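Local atomic coordinates of manganese lipoxygenase (Gaeumannomyces graminis, PDB entry 5FX8), a protein that oxygenates linoleic and alpha-linolenic acids with a catalytic manganese ion, giving 11S- and 13R-hydroperoxy fatty acids. Residues 165-170 with 277-282; 175-180 with 212-217; 185-190 with 235-240. One frame throughout, in Å; residues are numbered along the deposited sequence.

Interaction 1 of 3, residues 165-170 with 277-282; sequences SMERLS and MFNNND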
loop_
_atom_site.group_PDB
_atom_site.type_symbol
_atom_site.label_atom_id
_atom_site.label_comp_id
_atom_site.label_asym_id
_atom_site.label_seq_id
_atom_site.Cartn_x
_atom_site.Cartn_y
_atom_site.Cartn_z
ATOM N N SER A 165 16.486 -18.064 2.366
ATOM C CA SER A 165 16.621 -17.870 3.799
ATOM C C SER A 165 16.595 -16.386 4.164
ATOM O O SER A 165 15.935 -15.990 5.128
ATOM C CB SER A 165 17.898 -18.537 4.280
ATOM O OG SER A 165 18.973 -18.020 3.537
ATOM N N MET A 166 17.270 -15.547 3.388
ATOM C CA MET A 166 17.323 -14.131 3.735
ATOM C C MET A 166 15.963 -13.431 3.681
ATOM O O MET A 166 15.798 -12.406 4.336
ATOM C CB MET A 166 18.305 -13.411 2.828
ATOM C CG MET A 166 19.731 -13.664 3.187
ATOM S SD MET A 166 19.989 -13.484 4.937
ATOM C CE MET A 166 20.461 -11.773 4.963
ATOM N N GLU A 167 14.988 -13.946 2.926
ATOM C CA GLU A 167 13.655 -13.363 2.950
ATOM C C GLU A 167 13.077 -13.296 4.360
ATOM O O GLU A 167 12.298 -12.388 4.658
ATOM C CB GLU A 167 12.721 -14.155 2.036
ATOM C CG GLU A 167 12.756 -13.747 0.572
ATOM C CD GLU A 167 12.035 -14.725 -0.359
ATOM O OE1 GLU A 167 11.315 -15.617 0.114
ATOM O OE2 GLU A 167 12.211 -14.624 -1.586
ATOM N N ARG A 168 13.432 -14.243 5.233
ATOM C CA ARG A 168 12.946 -14.241 6.604
ATOM C C ARG A 168 13.568 -13.142 7.447
ATOM O O ARG A 168 13.179 -12.986 8.597
ATOM C CB ARG A 168 13.209 -15.581 7.294
ATOM C CG ARG A 168 12.951 -16.813 6.473
ATOM C CD ARG A 168 11.635 -16.754 5.776
ATOM N NE ARG A 168 11.770 -17.045 4.364
ATOM C CZ ARG A 168 10.860 -16.736 3.466
ATOM N NH1 ARG A 168 9.772 -16.124 3.845
ATOM N NH2 ARG A 168 11.039 -17.041 2.201
ATOM N N LEU A 169 14.550 -12.416 6.928
ATOM C CA LEU A 169 15.138 -11.269 7.604
ATOM C C LEU A 169 14.877 -9.977 6.826
ATOM O O LEU A 169 15.504 -8.958 7.098
ATOM C CB LEU A 169 16.637 -11.481 7.831
ATOM C CG LEU A 169 17.020 -12.660 8.742
ATOM C CD1 LEU A 169 18.473 -13.040 8.624
ATOM C CD2 LEU A 169 16.723 -12.408 10.200
ATOM N N SER A 170 13.957 -9.993 5.869
ATOM C CA SER A 170 13.695 -8.794 5.087
ATOM C C SER A 170 12.236 -8.700 4.651
ATOM O O SER A 170 11.463 -7.963 5.255
ATOM C CB SER A 170 14.620 -8.751 3.881
ATOM O OG SER A 170 14.508 -9.921 3.129
ATOM N N MET A 277 6.206 -24.326 -1.310
ATOM C CA MET A 277 5.142 -24.544 -0.337
ATOM C C MET A 277 5.323 -23.655 0.888
ATOM O O MET A 277 4.356 -23.060 1.397
ATOM C CB MET A 277 5.085 -26.016 0.057
ATOM C CG MET A 277 4.740 -26.904 -1.088
ATOM S SD MET A 277 4.509 -28.631 -0.632
ATOM C CE MET A 277 6.171 -29.216 -0.414
ATOM N N PHE A 278 6.557 -23.547 1.373
ATOM C CA PHE A 278 6.818 -22.638 2.478
ATOM C C PHE A 278 6.479 -21.209 2.100
ATOM O O PHE A 278 5.949 -20.467 2.917
ATOM C CB PHE A 278 8.270 -22.748 2.924
ATOM C CG PHE A 278 8.643 -21.811 4.044
ATOM C CD1 PHE A 278 9.018 -20.503 3.790
ATOM C CD2 PHE A 278 8.676 -22.260 5.350
ATOM C CE1 PHE A 278 9.378 -19.673 4.792
ATOM C CE2 PHE A 278 9.042 -21.421 6.367
ATOM C CZ PHE A 278 9.390 -20.112 6.073
ATOM N N ASN A 279 6.780 -20.793 0.878
ATOM C CA ASN A 279 6.486 -19.410 0.538
ATOM C C ASN A 279 4.984 -19.151 0.481
ATOM O O ASN A 279 4.530 -18.031 0.741
ATOM C CB ASN A 279 7.153 -19.060 -0.772
ATOM C CG ASN A 279 8.643 -18.884 -0.622
ATOM O OD1 ASN A 279 9.135 -18.593 0.450
ATOM N ND2 ASN A 279 9.365 -19.064 -1.702
ATOM N N ASN A 280 4.215 -20.180 0.140
ATOM C CA ASN A 280 2.769 -20.115 0.175
ATOM C C ASN A 280 2.264 -19.927 1.597
ATOM O O ASN A 280 1.380 -19.095 1.864
ATOM C CB ASN A 280 2.243 -21.406 -0.437
ATOM C CG ASN A 280 0.764 -21.463 -0.493
ATOM O OD1 ASN A 280 0.128 -22.158 0.280
ATOM N ND2 ASN A 280 0.202 -20.737 -1.419
ATOM N N ASN A 281 2.818 -20.699 2.530
ATOM C CA ASN A 281 2.405 -20.535 3.914
ATOM C C ASN A 281 2.839 -19.183 4.478
ATOM O O ASN A 281 2.096 -18.549 5.233
ATOM C CB ASN A 281 2.953 -21.679 4.751
ATOM C CG ASN A 281 2.393 -23.006 4.342
ATOM O OD1 ASN A 281 3.113 -23.992 4.229
ATOM N ND2 ASN A 281 1.092 -23.045 4.115
ATOM N N ASP A 282 4.027 -18.719 4.104
ATOM C CA ASP A 282 4.530 -17.438 4.569
ATOM C C ASP A 282 3.720 -16.281 4.003
ATOM O O ASP A 282 3.479 -15.294 4.701
ATOM C CB ASP A 282 6.004 -17.308 4.203
ATOM C CG ASP A 282 6.699 -16.245 4.999
ATOM O OD1 ASP A 282 6.839 -16.432 6.222
ATOM O OD2 ASP A 282 7.086 -15.214 4.405
#

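Interaction 2 of 3, residues 175-180 with 212-217; sequences VLKRLH and LFLVDH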
loop_
_atom_site.group_PDB
_atom_site.type_symbol
_atom_site.label_atom_id
_atom_site.label_comp_id
_atom_site.label_asym_id
_atom_site.label_seq_id
_atom_site.Cartn_x
_atom_site.Cartn_y
_atom_site.Cartn_z
ATOM N N VAL A 175 8.279 -13.452 11.583
ATOM C CA VAL A 175 7.894 -14.807 11.956
ATOM C C VAL A 175 9.109 -15.554 12.496
ATOM O O VAL A 175 8.991 -16.338 13.435
ATOM C CB VAL A 175 7.189 -15.564 10.791
ATOM C CG1 VAL A 175 8.052 -15.811 9.612
ATOM C CG2 VAL A 175 6.659 -16.886 11.249
ATOM N N LEU A 176 10.290 -15.256 11.981
ATOM C CA LEU A 176 11.475 -16.018 12.353
ATOM C C LEU A 176 11.816 -15.866 13.837
ATOM O O LEU A 176 11.628 -14.811 14.437
ATOM C CB LEU A 176 12.652 -15.566 11.496
ATOM C CG LEU A 176 13.955 -16.320 11.702
ATOM C CD1 LEU A 176 13.873 -17.675 10.990
ATOM C CD2 LEU A 176 15.136 -15.478 11.259
ATOM N N LYS A 177 12.350 -16.924 14.428
ATOM C CA LYS A 177 12.653 -16.893 15.847
ATOM C C LYS A 177 13.795 -17.858 16.110
ATOM O O LYS A 177 13.796 -18.965 15.579
ATOM C CB LYS A 177 11.408 -17.251 16.656
ATOM C CG LYS A 177 11.677 -18.093 17.844
ATOM C CD LYS A 177 10.616 -19.181 17.998
ATOM C CE LYS A 177 11.038 -20.263 18.997
ATOM N NZ LYS A 177 9.991 -21.319 19.084
ATOM N N ARG A 178 14.785 -17.417 16.883
ATOM C CA ARG A 178 15.931 -18.252 17.226
ATOM C C ARG A 178 15.535 -19.322 18.232
ATOM O O ARG A 178 14.722 -19.083 19.122
ATOM C CB ARG A 178 17.049 -17.396 17.810
ATOM C CG ARG A 178 18.348 -18.133 18.002
ATOM C CD ARG A 178 19.278 -17.389 18.923
ATOM N NE ARG A 178 19.716 -16.109 18.383
ATOM C CZ ARG A 178 20.910 -15.868 17.859
ATOM N NH1 ARG A 178 21.819 -16.812 17.803
ATOM N NH2 ARG A 178 21.188 -14.671 17.392
ATOM N N LEU A 179 16.119 -20.499 18.109
ATOM C CA LEU A 179 15.833 -21.576 19.044
ATOM C C LEU A 179 16.742 -21.451 20.253
ATOM O O LEU A 179 17.963 -21.516 20.123
ATOM C CB LEU A 179 16.012 -22.941 18.386
ATOM C CG LEU A 179 14.956 -23.247 17.324
ATOM C CD1 LEU A 179 15.181 -24.626 16.727
ATOM C CD2 LEU A 179 13.531 -23.081 17.900
ATOM N N HIS A 180 16.146 -21.289 21.419
ATOM C CA HIS A 180 16.929 -21.244 22.633
ATOM C C HIS A 180 17.559 -22.604 22.907
ATOM O O HIS A 180 16.904 -23.628 22.755
ATOM C CB HIS A 180 16.071 -20.852 23.814
ATOM C CG HIS A 180 16.867 -20.505 25.026
ATOM N ND1 HIS A 180 17.142 -21.411 26.026
ATOM C CD2 HIS A 180 17.483 -19.354 25.383
ATOM C CE1 HIS A 180 17.862 -20.823 26.962
ATOM N NE2 HIS A 180 18.089 -19.575 26.592
ATOM N N LEU A 212 20.447 -22.263 15.480
ATOM C CA LEU A 212 19.248 -22.760 14.810
ATOM C C LEU A 212 18.085 -21.790 14.976
ATOM O O LEU A 212 17.825 -21.309 16.078
ATOM C CB LEU A 212 18.829 -24.128 15.345
ATOM C CG LEU A 212 19.496 -25.403 14.841
ATOM C CD1 LEU A 212 18.668 -26.548 15.283
ATOM C CD2 LEU A 212 19.651 -25.438 13.353
ATOM N N PHE A 213 17.366 -21.551 13.885
ATOM C CA PHE A 213 16.245 -20.632 13.816
ATOM C C PHE A 213 15.070 -21.345 13.165
ATOM O O PHE A 213 15.252 -22.226 12.333
ATOM C CB PHE A 213 16.581 -19.387 13.004
ATOM C CG PHE A 213 17.746 -18.624 13.506
ATOM C CD1 PHE A 213 19.042 -19.028 13.221
ATOM C CD2 PHE A 213 17.560 -17.471 14.240
ATOM C CE1 PHE A 213 20.110 -18.308 13.682
ATOM C CE2 PHE A 213 18.631 -16.758 14.691
ATOM C CZ PHE A 213 19.905 -17.186 14.412
ATOM N N LEU A 214 13.861 -20.943 13.528
ATOM C CA LEU A 214 12.661 -21.665 13.134
ATOM C C LEU A 214 11.619 -20.711 12.596
ATOM O O LEU A 214 11.406 -19.648 13.167
ATOM C CB LEU A 214 12.061 -22.418 14.315
ATOM C CG LEU A 214 10.688 -23.058 14.104
ATOM C CD1 LEU A 214 10.730 -24.087 13.011
ATOM C CD2 LEU A 214 10.258 -23.708 15.363
ATOM N N VAL A 215 10.957 -21.099 11.515
ATOM C CA VAL A 215 9.700 -20.500 11.096
ATOM C C VAL A 215 8.624 -21.565 11.205
ATOM O O VAL A 215 8.725 -22.619 10.575
ATOM C CB VAL A 215 9.772 -19.963 9.669
ATOM C CG1 VAL A 215 8.410 -19.431 9.239
ATOM C CG2 VAL A 215 10.810 -18.908 9.592
ATOM N N ASP A 216 7.586 -21.289 11.973
ATOM C CA ASP A 216 6.557 -22.280 12.280
ATOM C C ASP A 216 5.234 -21.843 11.665
ATOM O O ASP A 216 4.486 -21.093 12.287
ATOM C CB ASP A 216 6.421 -22.466 13.796
ATOM C CG ASP A 216 5.685 -23.743 14.173
ATOM O OD1 ASP A 216 4.933 -24.255 13.353
ATOM O OD2 ASP A 216 5.853 -24.255 15.287
ATOM N N HIS A 217 4.904 -22.329 10.475
ATOM C CA HIS A 217 3.566 -22.128 9.932
ATOM C C HIS A 217 2.662 -23.335 10.125
ATOM O O HIS A 217 1.703 -23.499 9.378
ATOM C CB HIS A 217 3.625 -21.781 8.450
ATOM C CG HIS A 217 4.260 -20.467 8.178
ATOM N ND1 HIS A 217 4.068 -19.379 8.988
ATOM C CD2 HIS A 217 5.127 -20.076 7.220
ATOM C CE1 HIS A 217 4.771 -18.363 8.529
ATOM N NE2 HIS A 217 5.427 -18.761 7.459
HETATM O O HOH W 1 19.701 -22.669 18.252
#

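Interaction 3 of 3, residues 185-190 with 235-240; sequences KLPFSV and QGLFYL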
loop_
_atom_site.group_PDB
_atom_site.type_symbol
_atom_site.label_atom_id
_atom_site.label_comp_id
_atom_site.label_asym_id
_atom_site.label_seq_id
_atom_site.Cartn_x
_atom_site.Cartn_y
_atom_site.Cartn_z
ATOM N N LYS A 185 12.779 -26.782 22.229
ATOM C CA LYS A 185 13.247 -28.065 21.742
ATOM C C LYS A 185 13.270 -28.047 20.224
ATOM O O LYS A 185 12.722 -27.148 19.591
ATOM C CB LYS A 185 12.369 -29.197 22.270
ATOM C CG LYS A 185 11.011 -29.281 21.625
ATOM C CD LYS A 185 10.126 -30.355 22.264
ATOM C CE LYS A 185 8.814 -30.514 21.495
ATOM N NZ LYS A 185 8.145 -29.202 21.241
ATOM N N LEU A 186 13.954 -29.012 19.642
ATOM C CA LEU A 186 13.959 -29.134 18.193
ATOM C C LEU A 186 12.548 -29.425 17.692
ATOM O O LEU A 186 11.911 -30.365 18.177
ATOM C CB LEU A 186 14.889 -30.250 17.755
ATOM C CG LEU A 186 16.354 -30.057 18.069
ATOM C CD1 LEU A 186 17.103 -31.324 17.755
ATOM C CD2 LEU A 186 16.874 -28.940 17.224
ATOM N N PRO A 187 12.038 -28.676 16.725
ATOM C CA PRO A 187 10.672 -28.916 16.253
ATOM C C PRO A 187 10.509 -30.264 15.564
ATOM O O PRO A 187 9.546 -30.986 15.816
ATOM C CB PRO A 187 10.436 -27.765 15.277
ATOM C CG PRO A 187 11.776 -27.410 14.791
ATOM C CD PRO A 187 12.710 -27.624 15.947
ATOM N N PHE A 188 11.436 -30.614 14.689
ATOM C CA PHE A 188 11.396 -31.891 14.011
ATOM C C PHE A 188 12.821 -32.381 13.830
ATOM O O PHE A 188 13.781 -31.632 13.995
ATOM C CB PHE A 188 10.667 -31.799 12.668
ATOM C CG PHE A 188 11.234 -30.780 11.732
ATOM C CD1 PHE A 188 12.321 -31.079 10.939
ATOM C CD2 PHE A 188 10.646 -29.534 11.612
ATOM C CE1 PHE A 188 12.820 -30.158 10.073
ATOM C CE2 PHE A 188 11.140 -28.608 10.738
ATOM C CZ PHE A 188 12.225 -28.918 9.967
ATOM N N SER A 189 12.950 -33.648 13.474
ATOM C CA SER A 189 14.244 -34.285 13.326
ATOM C C SER A 189 14.595 -34.433 11.856
ATOM O O SER A 189 13.734 -34.430 10.980
ATOM C CB SER A 189 14.267 -35.652 14.007
ATOM O OG SER A 189 15.613 -36.101 14.161
ATOM N N VAL A 190 15.888 -34.536 11.596
ATOM C CA VAL A 190 16.410 -34.776 10.264
ATOM C C VAL A 190 17.445 -35.881 10.377
ATOM O O VAL A 190 18.120 -36.015 11.404
ATOM C CB VAL A 190 17.028 -33.518 9.643
ATOM C CG1 VAL A 190 17.292 -33.750 8.188
ATOM C CG2 VAL A 190 16.128 -32.327 9.816
ATOM N N GLN A 235 6.979 -26.023 8.493
ATOM C CA GLN A 235 7.933 -25.524 9.457
ATOM C C GLN A 235 9.254 -25.482 8.726
ATOM O O GLN A 235 9.648 -26.471 8.113
ATOM C CB GLN A 235 8.028 -26.425 10.677
ATOM C CG GLN A 235 6.784 -26.513 11.467
ATOM C CD GLN A 235 6.960 -27.400 12.647
ATOM O OE1 GLN A 235 6.769 -26.977 13.784
ATOM N NE2 GLN A 235 7.339 -28.638 12.401
ATOM N N GLY A 236 9.915 -24.333 8.757
ATOM C CA GLY A 236 11.215 -24.168 8.145
ATOM C C GLY A 236 12.270 -24.023 9.227
ATOM O O GLY A 236 12.102 -23.246 10.169
ATOM N N LEU A 237 13.341 -24.793 9.083
ATOM C CA LEU A 237 14.487 -24.737 9.970
ATOM C C LEU A 237 15.634 -24.070 9.231
ATOM O O LEU A 237 15.960 -24.452 8.103
ATOM C CB LEU A 237 14.883 -26.130 10.413
ATOM C CG LEU A 237 15.657 -26.309 11.698
ATOM C CD1 LEU A 237 14.926 -25.676 12.831
ATOM C CD2 LEU A 237 15.753 -27.792 11.915
ATOM N N PHE A 238 16.219 -23.053 9.856
ATOM C CA PHE A 238 17.311 -22.306 9.269
ATOM C C PHE A 238 18.487 -22.304 10.229
ATOM O O PHE A 238 18.330 -22.532 11.423
ATOM C CB PHE A 238 16.878 -20.906 8.944
ATOM C CG PHE A 238 15.692 -20.841 8.062
ATOM C CD1 PHE A 238 14.417 -20.970 8.572
ATOM C CD2 PHE A 238 15.846 -20.617 6.715
ATOM C CE1 PHE A 238 13.338 -20.895 7.753
ATOM C CE2 PHE A 238 14.774 -20.543 5.895
ATOM C CZ PHE A 238 13.517 -20.681 6.403
ATOM N N TYR A 239 19.683 -22.073 9.706
ATOM C CA TYR A 239 20.841 -22.052 10.581
ATOM C C TYR A 239 21.845 -21.013 10.127
ATOM O O TYR A 239 21.882 -20.612 8.970
ATOM C CB TYR A 239 21.527 -23.420 10.683
ATOM C CG TYR A 239 22.475 -23.779 9.571
ATOM C CD1 TYR A 239 22.012 -24.002 8.307
ATOM C CD2 TYR A 239 23.819 -23.961 9.815
ATOM C CE1 TYR A 239 22.853 -24.367 7.293
ATOM C CE2 TYR A 239 24.684 -24.323 8.805
ATOM C CZ TYR A 239 24.186 -24.524 7.542
ATOM O OH TYR A 239 24.984 -24.889 6.505
ATOM N N LEU A 240 22.655 -20.560 11.066
ATOM C CA LEU A 240 23.770 -19.681 10.769
ATOM C C LEU A 240 25.023 -20.536 10.593
ATOM O O LEU A 240 25.432 -21.234 11.522
ATOM C CB LEU A 240 23.927 -18.651 11.885
ATOM C CG LEU A 240 24.922 -17.521 11.651
ATOM C CD1 LEU A 240 24.718 -16.873 10.301
ATOM C CD2 LEU A 240 24.758 -16.504 12.746
#

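Interaction 1 of 3, residues 165-170 with 277-282
Arg168 reaches across to helix 268-305 and meets Phe278, Asn279 and Asp282 with its guanidinium group. The charged part of the contact is a salt bridge from Arg168 NH1 to Asp282 OD2, 2.9 Å long. The carboxylate oxygen lies at the edge of the guanidinium, near its plane, but the two planar groups stand almost perpendicular, 88° apart. Within its own segment Arg168 NH2 also pairs with Glu167 OE1, so one cation sits between two acids in a buried network. Further polar ties steady both acids: Glu167 OE1 is hydrogen-bonded to His496, while Asp282 uses OD1 for His217 and OD2 for Asn172. Several partners therefore share the charge of each acid, which should help to keep both ionised.

The amide side of the contact is Asn279, whose OD1 comes within 3.0 Å of Arg168 NH2; its ND2 is hydrogen-bonded to the backbone oxygen of Leu495.

The guanidinium lies between two neighbours. Phe278 CE1 lies over the centre of one face, 3.5 Å from Arg168 CZ, with the ring plane turned 79° from the guanidinium so that the ring presents its edge. CB of Glu167 covers the other face, nearer the rim. The Arg168 chain bends at chi2 (-47°) and again at chi3, which turns its end toward the helix although CB does not point there. Helix 268-305 also carries the manganese ligands His290 and His294, and the side chain of Asp282 lies about 11 Å from that of His290; the network joins this helix to the chain at the end of helix 161-166 in the lipoxygenase catalytic domain.

Interaction 2 of 3, residues 175-180 with 212-217
The ring of Phe213 is the broadest bump here, and the side chain of Arg178 lies along it, both pointing the same way. Arg178 CB meets Phe213 CE2 at 3.6 Å, and farther out Phe213 CZ sits over the centre of one guanidinium face, the two planes 52° apart. Backbone oxygens of Gly210, Gly382 and Pro390 take up the guanidinium's N-H groups.

Next along that side, Leu176 CD1 fits into the hollow between Phe213 CB (3.8 Å) and Val215 CG2 (3.6 Å). Val175 follows: its CG1 meets Val215 CG1, while its CG2, placed opposite the backbone N by chi1 of 65°, reaches His217 CE1 at 3.6 Å. At the other end Leu179 splits its branches, CD1 settling against Leu212 CB and CD2 against Leu214 CB.

The backbones fix this fit. Lys177 and Leu214 form an antiparallel hydrogen-bonded pair, with Leu214 N to Lys177 O at 2.9 Å; Leu179 N adds a bond to Leu212 O at 2.8 Å, and a water joins Leu179 O to Leu212 N. Arg178 and Phe213 are the neighbouring non-hydrogen-bonded pair. This antiparallel pairing places 177-178 as an outermost strand of the five-stranded antiparallel sheet of the lipoxygenase domain.

Interaction 3 of 3, residues 185-190 with 235-240
Phe188 and Pro187 lay their side chains on the start of strand 235-241, against Gln235 and Leu237. The bond from CA to CB of Phe188 already heads for the strand, and chi1 of 56° sets CG between the backbone N and the carbonyl carbon. One flank of the ring then runs along Gln235: CD2 lies next to its amide group, which meets the ring at the edge, and CE2 comes to 3.8 Å from Gln235 CB and 3.7 Å from Gln235 O. At the tip, CZ passes to the second residue and touches Leu237 CB at 3.9 Å. The remaining flank ends on the same leucine, with CE1 4.2 Å from Leu237 CD2.

Strand 235-241 is the middle member of a five-stranded antiparallel meander, in which each strand lies beside the next one in the chain. The loop between strand 177-178 and helix 192-199 folds over the face of this sheet from which Gln235 and Leu237 point to it, and the Phe188 side chain also touches Ala251 and Lys253 on the adjoining strand 246-253.

Leu237 serves both residues of the loop. Its CG stands roughly opposite the backbone N (chi1 -157°), and the branch CD1 meets Pro187 CG at 4.1 Å, the two side chains crossing at a slant, while CD2 is the branch turned to the phenyl ring. Leu203 of helix 203-208 also packs on Leu237, extending the apolar layer over this part of the strand.

Overall arrangement
Interactions 2 and 3 belong to the same sheet, whose strands 212-216 and 235-241 are neighbours: Val215 O bonds to Gly236 N and Phe213 O to Phe238 N. Interaction 2 joins an edge strand through backbone bonds and interdigitating side chains, whereas interaction 3 lays a loop on the sheet by mainly apolar contact. Interaction 1 packs on the face that carries Val215 and Phe238, through Phe278 and Arg168. All three contacts are buried. Interaction 1 is deepest, its centre about 13 Å from that of the chain, and all its touching residues are buried; interactions 2 and 3, at about 18 and 25 Å, include partly exposed residues such as Val175 and Pro187. Outward, ion pairing gives way to strand pairing, then to mainly apolar loop packing.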